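Local coordinates for putative carbohydrate binding protein (Pseudomonas aeruginosa, PDB 3QEC) that is of uncertain function but probably binds carbohydrates, binds heparin and suramin, and may take part in carbohydrate transport and biofilm formation, at residues 18-30 with 93-106. Sequence-based numbering, arbitrary orientation. Where two conformers were deposited one is given.
Sequences TQQVGEGVINGDL and TDQNGRFDFDHIPN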
loop_
_atom_site.group_PDB
_atom_site.type_symbol
_atom_site.label_atom_id
_atom_site.label_comp_id
_atom_site.label_asym_id
_atom_site.label_seq_id
_atom_site.Cartn_x
_atom_site.Cartn_y
_atom_site.Cartn_z
ATOM N N THR A 18 9.815 15.074 8.458
ATOM C CA THR A 18 9.888 14.627 7.063
ATOM C C THR A 18 10.014 15.792 6.061
ATOM O O THR A 18 9.394 16.840 6.241
ATOM C CB THR A 18 8.679 13.734 6.677
ATOM O OG1 THR A 18 7.482 14.502 6.663
ATOM C CG2 THR A 18 8.505 12.549 7.591
ATOM N N GLN A 19 10.793 15.580 4.984
ATOM C CA GLN A 19 10.901 16.519 3.854
ATOM C C GLN A 19 9.588 16.377 3.056
ATOM O O GLN A 19 9.174 15.238 2.800
ATOM C CB GLN A 19 12.144 16.208 3.012
ATOM C CG GLN A 19 13.455 16.466 3.765
ATOM C CD GLN A 19 14.657 16.283 2.884
ATOM O OE1 GLN A 19 14.699 16.741 1.726
ATOM N NE2 GLN A 19 15.664 15.599 3.415
ATOM N N GLN A 20 8.899 17.492 2.717
ATOM C CA GLN A 20 7.582 17.485 2.071
ATOM C C GLN A 20 7.632 17.930 0.586
ATOM O O GLN A 20 6.578 18.022 -0.056
ATOM C CB GLN A 20 6.612 18.379 2.889
ATOM C CG GLN A 20 6.138 17.718 4.202
ATOM C CD GLN A 20 5.969 18.658 5.382
ATOM O OE1 GLN A 20 5.247 19.666 5.315
ATOM N NE2 GLN A 20 6.577 18.300 6.523
ATOM N N VAL A 21 8.846 18.198 0.038
ATOM C CA VAL A 21 9.086 18.657 -1.346
ATOM C C VAL A 21 10.224 17.798 -1.937
ATOM O O VAL A 21 11.073 17.318 -1.186
ATOM C CB VAL A 21 9.347 20.177 -1.480
ATOM C CG1 VAL A 21 8.112 20.973 -1.067
ATOM C CG2 VAL A 21 10.589 20.628 -0.698
ATOM N N GLY A 22 10.215 17.556 -3.245
ATOM C CA GLY A 22 11.233 16.693 -3.846
ATOM C C GLY A 22 11.154 16.519 -5.346
ATOM O O GLY A 22 10.273 17.096 -5.987
ATOM N N GLU A 23 12.083 15.706 -5.907
ATOM C CA GLU A 23 12.273 15.443 -7.343
ATOM C C GLU A 23 12.283 13.942 -7.701
ATOM O O GLU A 23 12.419 13.605 -8.874
ATOM C CB GLU A 23 13.604 16.062 -7.825
ATOM C CG GLU A 23 13.695 17.579 -7.724
ATOM C CD GLU A 23 13.134 18.442 -8.846
ATOM O OE1 GLU A 23 12.259 17.973 -9.612
ATOM O OE2 GLU A 23 13.549 19.620 -8.926
ATOM N N GLY A 24 12.171 13.071 -6.705
ATOM C CA GLY A 24 12.206 11.627 -6.896
ATOM C C GLY A 24 11.083 11.047 -7.734
ATOM O O GLY A 24 9.952 11.535 -7.698
ATOM N N VAL A 25 11.413 9.996 -8.495
ATOM C CA VAL A 25 10.519 9.246 -9.386
ATOM C C VAL A 25 10.421 7.796 -8.889
ATOM O O VAL A 25 11.452 7.159 -8.687
ATOM C CB VAL A 25 11.045 9.309 -10.859
ATOM C CG1 VAL A 25 10.360 8.277 -11.748
ATOM C CG2 VAL A 25 10.897 10.706 -11.441
ATOM N N ILE A 26 9.198 7.286 -8.690
ATOM C CA ILE A 26 8.941 5.893 -8.274
ATOM C C ILE A 26 8.114 5.220 -9.367
ATOM O O ILE A 26 7.113 5.783 -9.815
ATOM C CB ILE A 26 8.275 5.757 -6.859
ATOM C CG1 ILE A 26 9.208 6.293 -5.744
ATOM C CG2 ILE A 26 7.873 4.295 -6.565
ATOM C CD1 ILE A 26 8.664 6.177 -4.282
ATOM N N ASN A 27 8.565 4.038 -9.818
ATOM C CA ASN A 27 7.896 3.180 -10.814
ATOM C C ASN A 27 7.653 1.832 -10.206
ATOM O O ASN A 27 8.468 1.348 -9.423
ATOM C CB ASN A 27 8.729 3.007 -12.092
ATOM C CG ASN A 27 9.250 4.288 -12.662
ATOM O OD1 ASN A 27 10.417 4.645 -12.478
ATOM N ND2 ASN A 27 8.398 5.008 -13.361
ATOM N N GLY A 28 6.577 1.191 -10.599
ATOM C CA GLY A 28 6.319 -0.131 -10.069
ATOM C C GLY A 28 5.217 -0.870 -10.764
ATOM O O GLY A 28 4.569 -0.336 -11.667
ATOM N N ASP A 29 5.001 -2.103 -10.298
ATOM C CA ASP A 29 4.012 -3.046 -10.798
ATOM C C ASP A 29 3.268 -3.658 -9.646
ATOM O O ASP A 29 3.877 -3.994 -8.622
ATOM C CB ASP A 29 4.691 -4.136 -11.642
ATOM C CG ASP A 29 5.333 -3.604 -12.911
ATOM O OD1 ASP A 29 4.588 -3.245 -13.850
ATOM O OD2 ASP A 29 6.577 -3.546 -12.965
ATOM N N LEU A 30 1.936 -3.757 -9.791
ATOM C CA LEU A 30 1.055 -4.336 -8.782
ATOM C C LEU A 30 0.417 -5.619 -9.299
ATOM O O LEU A 30 -0.165 -5.632 -10.398
ATOM C CB LEU A 30 -0.036 -3.329 -8.344
ATOM C CG LEU A 30 -1.200 -3.883 -7.495
ATOM C CD1 LEU A 30 -0.758 -4.198 -6.069
ATOM C CD2 LEU A 30 -2.361 -2.923 -7.481
ATOM N N THR A 93 -2.995 2.617 -10.977
ATOM C CA THR A 93 -2.302 1.744 -11.925
ATOM C C THR A 93 -3.008 1.799 -13.274
ATOM O O THR A 93 -4.201 2.105 -13.318
ATOM C CB THR A 93 -2.225 0.299 -11.414
ATOM O OG1 THR A 93 -3.539 -0.244 -11.352
ATOM C CG2 THR A 93 -1.502 0.159 -10.057
ATOM N N ASP A 94 -2.287 1.494 -14.370
ATOM C CA ASP A 94 -2.873 1.489 -15.712
ATOM C C ASP A 94 -3.457 0.097 -16.050
ATOM O O ASP A 94 -3.665 -0.734 -15.160
ATOM C CB ASP A 94 -1.856 1.954 -16.786
ATOM C CG ASP A 94 -0.583 1.136 -16.968
ATOM O OD1 ASP A 94 -0.592 -0.072 -16.647
ATOM O OD2 ASP A 94 0.411 1.697 -17.473
ATOM N N GLN A 95 -3.708 -0.143 -17.344
ATOM C CA GLN A 95 -4.265 -1.379 -17.893
ATOM C C GLN A 95 -3.291 -2.590 -17.735
ATOM O O GLN A 95 -3.712 -3.733 -17.933
ATOM C CB GLN A 95 -4.687 -1.177 -19.375
ATOM C CG GLN A 95 -3.642 -0.506 -20.319
ATOM C CD GLN A 95 -3.351 0.990 -20.121
ATOM O OE1 GLN A 95 -4.173 1.789 -19.628
ATOM N NE2 GLN A 95 -2.156 1.405 -20.522
ATOM N N ASN A 96 -2.019 -2.348 -17.339
ATOM C CA ASN A 96 -1.027 -3.414 -17.167
ATOM C C ASN A 96 -0.503 -3.514 -15.734
ATOM O O ASN A 96 0.488 -4.209 -15.491
ATOM C CB ASN A 96 0.136 -3.220 -18.135
ATOM C CG ASN A 96 -0.244 -3.484 -19.567
ATOM O OD1 ASN A 96 -0.404 -2.552 -20.357
ATOM N ND2 ASN A 96 -0.399 -4.760 -19.931
ATOM N N GLY A 97 -1.179 -2.849 -14.804
ATOM C CA GLY A 97 -0.813 -2.857 -13.391
ATOM C C GLY A 97 0.383 -1.993 -13.031
ATOM O O GLY A 97 0.916 -2.119 -11.924
ATOM N N ARG A 98 0.811 -1.107 -13.954
ATOM C CA ARG A 98 1.956 -0.222 -13.741
ATOM C C ARG A 98 1.496 1.080 -13.122
ATOM O O ARG A 98 0.481 1.630 -13.548
ATOM C CB ARG A 98 2.732 0.067 -15.050
ATOM C CG ARG A 98 2.976 -1.157 -15.947
ATOM C CD ARG A 98 3.795 -0.823 -17.181
ATOM N NE ARG A 98 3.207 -1.375 -18.406
ATOM C CZ ARG A 98 2.503 -0.672 -19.294
ATOM N NH1 ARG A 98 2.297 0.628 -19.112
ATOM N NH2 ARG A 98 2.012 -1.260 -20.377
ATOM N N PHE A 99 2.239 1.564 -12.106
ATOM C CA PHE A 99 1.992 2.835 -11.423
ATOM C C PHE A 99 3.256 3.702 -11.449
ATOM O O PHE A 99 4.363 3.179 -11.596
ATOM C CB PHE A 99 1.520 2.613 -9.975
ATOM C CG PHE A 99 2.474 1.854 -9.079
ATOM C CD1 PHE A 99 3.541 2.505 -8.457
ATOM C CD2 PHE A 99 2.275 0.499 -8.813
ATOM C CE1 PHE A 99 4.421 1.805 -7.630
ATOM C CE2 PHE A 99 3.145 -0.199 -7.969
ATOM C CZ PHE A 99 4.210 0.460 -7.377
ATOM N N ASP A 100 3.083 5.024 -11.297
ATOM C CA ASP A 100 4.171 5.998 -11.311
ATOM C C ASP A 100 3.884 7.132 -10.323
ATOM O O ASP A 100 2.736 7.561 -10.215
ATOM C CB ASP A 100 4.365 6.575 -12.739
ATOM C CG ASP A 100 4.610 5.537 -13.821
ATOM O OD1 ASP A 100 5.775 5.133 -14.000
ATOM O OD2 ASP A 100 3.627 5.097 -14.459
ATOM N N PHE A 101 4.919 7.627 -9.629
ATOM C CA PHE A 101 4.861 8.763 -8.715
ATOM C C PHE A 101 5.935 9.739 -9.127
ATOM O O PHE A 101 7.009 9.312 -9.556
ATOM C CB PHE A 101 5.058 8.347 -7.253
ATOM C CG PHE A 101 3.948 7.548 -6.613
ATOM C CD1 PHE A 101 3.951 6.153 -6.669
ATOM C CD2 PHE A 101 2.950 8.181 -5.875
ATOM C CE1 PHE A 101 2.944 5.406 -6.040
ATOM C CE2 PHE A 101 1.944 7.433 -5.241
ATOM C CZ PHE A 101 1.945 6.049 -5.332
ATOM N N ASP A 102 5.656 11.041 -9.021
ATOM C CA ASP A 102 6.615 12.076 -9.384
ATOM C C ASP A 102 6.809 13.037 -8.200
ATOM O O ASP A 102 5.974 13.061 -7.287
ATOM C CB ASP A 102 6.166 12.812 -10.663
ATOM C CG ASP A 102 4.825 13.503 -10.563
ATOM O OD1 ASP A 102 4.775 14.631 -9.996
ATOM O OD2 ASP A 102 3.820 12.923 -11.046
ATOM N N HIS A 103 7.920 13.809 -8.205
ATOM C CA HIS A 103 8.286 14.787 -7.169
ATOM C C HIS A 103 8.254 14.180 -5.744
ATOM O O HIS A 103 7.772 14.809 -4.799
ATOM C CB HIS A 103 7.408 16.045 -7.272
ATOM C CG HIS A 103 7.627 16.788 -8.553
ATOM N ND1 HIS A 103 6.754 16.659 -9.621
ATOM C CD2 HIS A 103 8.667 17.563 -8.933
ATOM C CE1 HIS A 103 7.267 17.391 -10.596
ATOM N NE2 HIS A 103 8.421 17.950 -10.231
ATOM N N ILE A 104 8.816 12.968 -5.594
ATOM C CA ILE A 104 8.868 12.277 -4.312
ATOM C C ILE A 104 10.066 12.783 -3.479
ATOM O O ILE A 104 11.227 12.660 -3.901
ATOM C CB ILE A 104 8.869 10.716 -4.471
ATOM C CG1 ILE A 104 7.586 10.205 -5.159
ATOM C CG2 ILE A 104 9.104 9.974 -3.131
ATOM C CD1 ILE A 104 6.251 10.863 -4.692
ATOM N N PRO A 105 9.785 13.295 -2.256
ATOM C CA PRO A 105 10.869 13.752 -1.374
ATOM C C PRO A 105 11.768 12.634 -0.859
ATOM O O PRO A 105 11.383 11.465 -0.840
ATOM C CB PRO A 105 10.107 14.358 -0.183
ATOM C CG PRO A 105 8.769 14.684 -0.704
ATOM C CD PRO A 105 8.472 13.550 -1.633
ATOM N N ASN A 106 12.965 13.015 -0.416
ATOM C CA ASN A 106 13.916 12.148 0.267
ATOM C C ASN A 106 13.246 11.682 1.553
ATOM O O ASN A 106 12.640 12.501 2.250
ATOM C CB ASN A 106 15.186 12.947 0.561
ATOM C CG ASN A 106 16.282 12.219 1.289
ATOM O OD1 ASN A 106 17.338 11.940 0.732
ATOM N ND2 ASN A 106 16.126 12.032 2.579
HETATM O O HOH W 1 13.491 15.792 -0.714
HETATM O O HOH W 2 12.461 13.091 4.889
HETATM O O HOH W 3 10.003 14.246 -10.312
HETATM O O HOH W 4 10.269 19.891 -11.450
#
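Ile26 pairs with Phe101, and Gly28 with Phe99, where strands 24-30 and 98-102 run antiparallel in one sheet of a beta-sandwich-like fold. A G1 beta bulge sets His103 and Ile104 both opposite Gly24, and Ile104 N donates a hydrogen bond to Gly24 O. The Phe99 ring folds back over its neighbour strand. Its CG sits between the backbone N and the carbonyl carbon (chi1 59°), which lays one ring face on Gly28. This is a CH-pi contact, with Gly28 CA 3.7 Å from the Phe99 ring centroid. Ile26 CG2 lies at the edge of the same ring. Ile26 CD1 meets Ile104 CG2 at 4.0 Å, the two side chains crossing at about a right angle. These apolar groups face the other sheet, where Leu49 and Ile111 pack on them. Polar side chains line the opposite face. In the Asp100 conformer given, Asn27 ND2 donates to Asp100 OD1 at 2.7 Å, and the amide plane of Asn27 and the carboxylate plane of Asp100 stand 75° apart. Asp29 OD2 forms a salt bridge with Lys145. Arg98 NH1 forms one with Asp94 OD2 at 2.7 Å. Asp29 OD1 lies alongside the aliphatic part of Arg98, 3.4 Å from Arg98 CG.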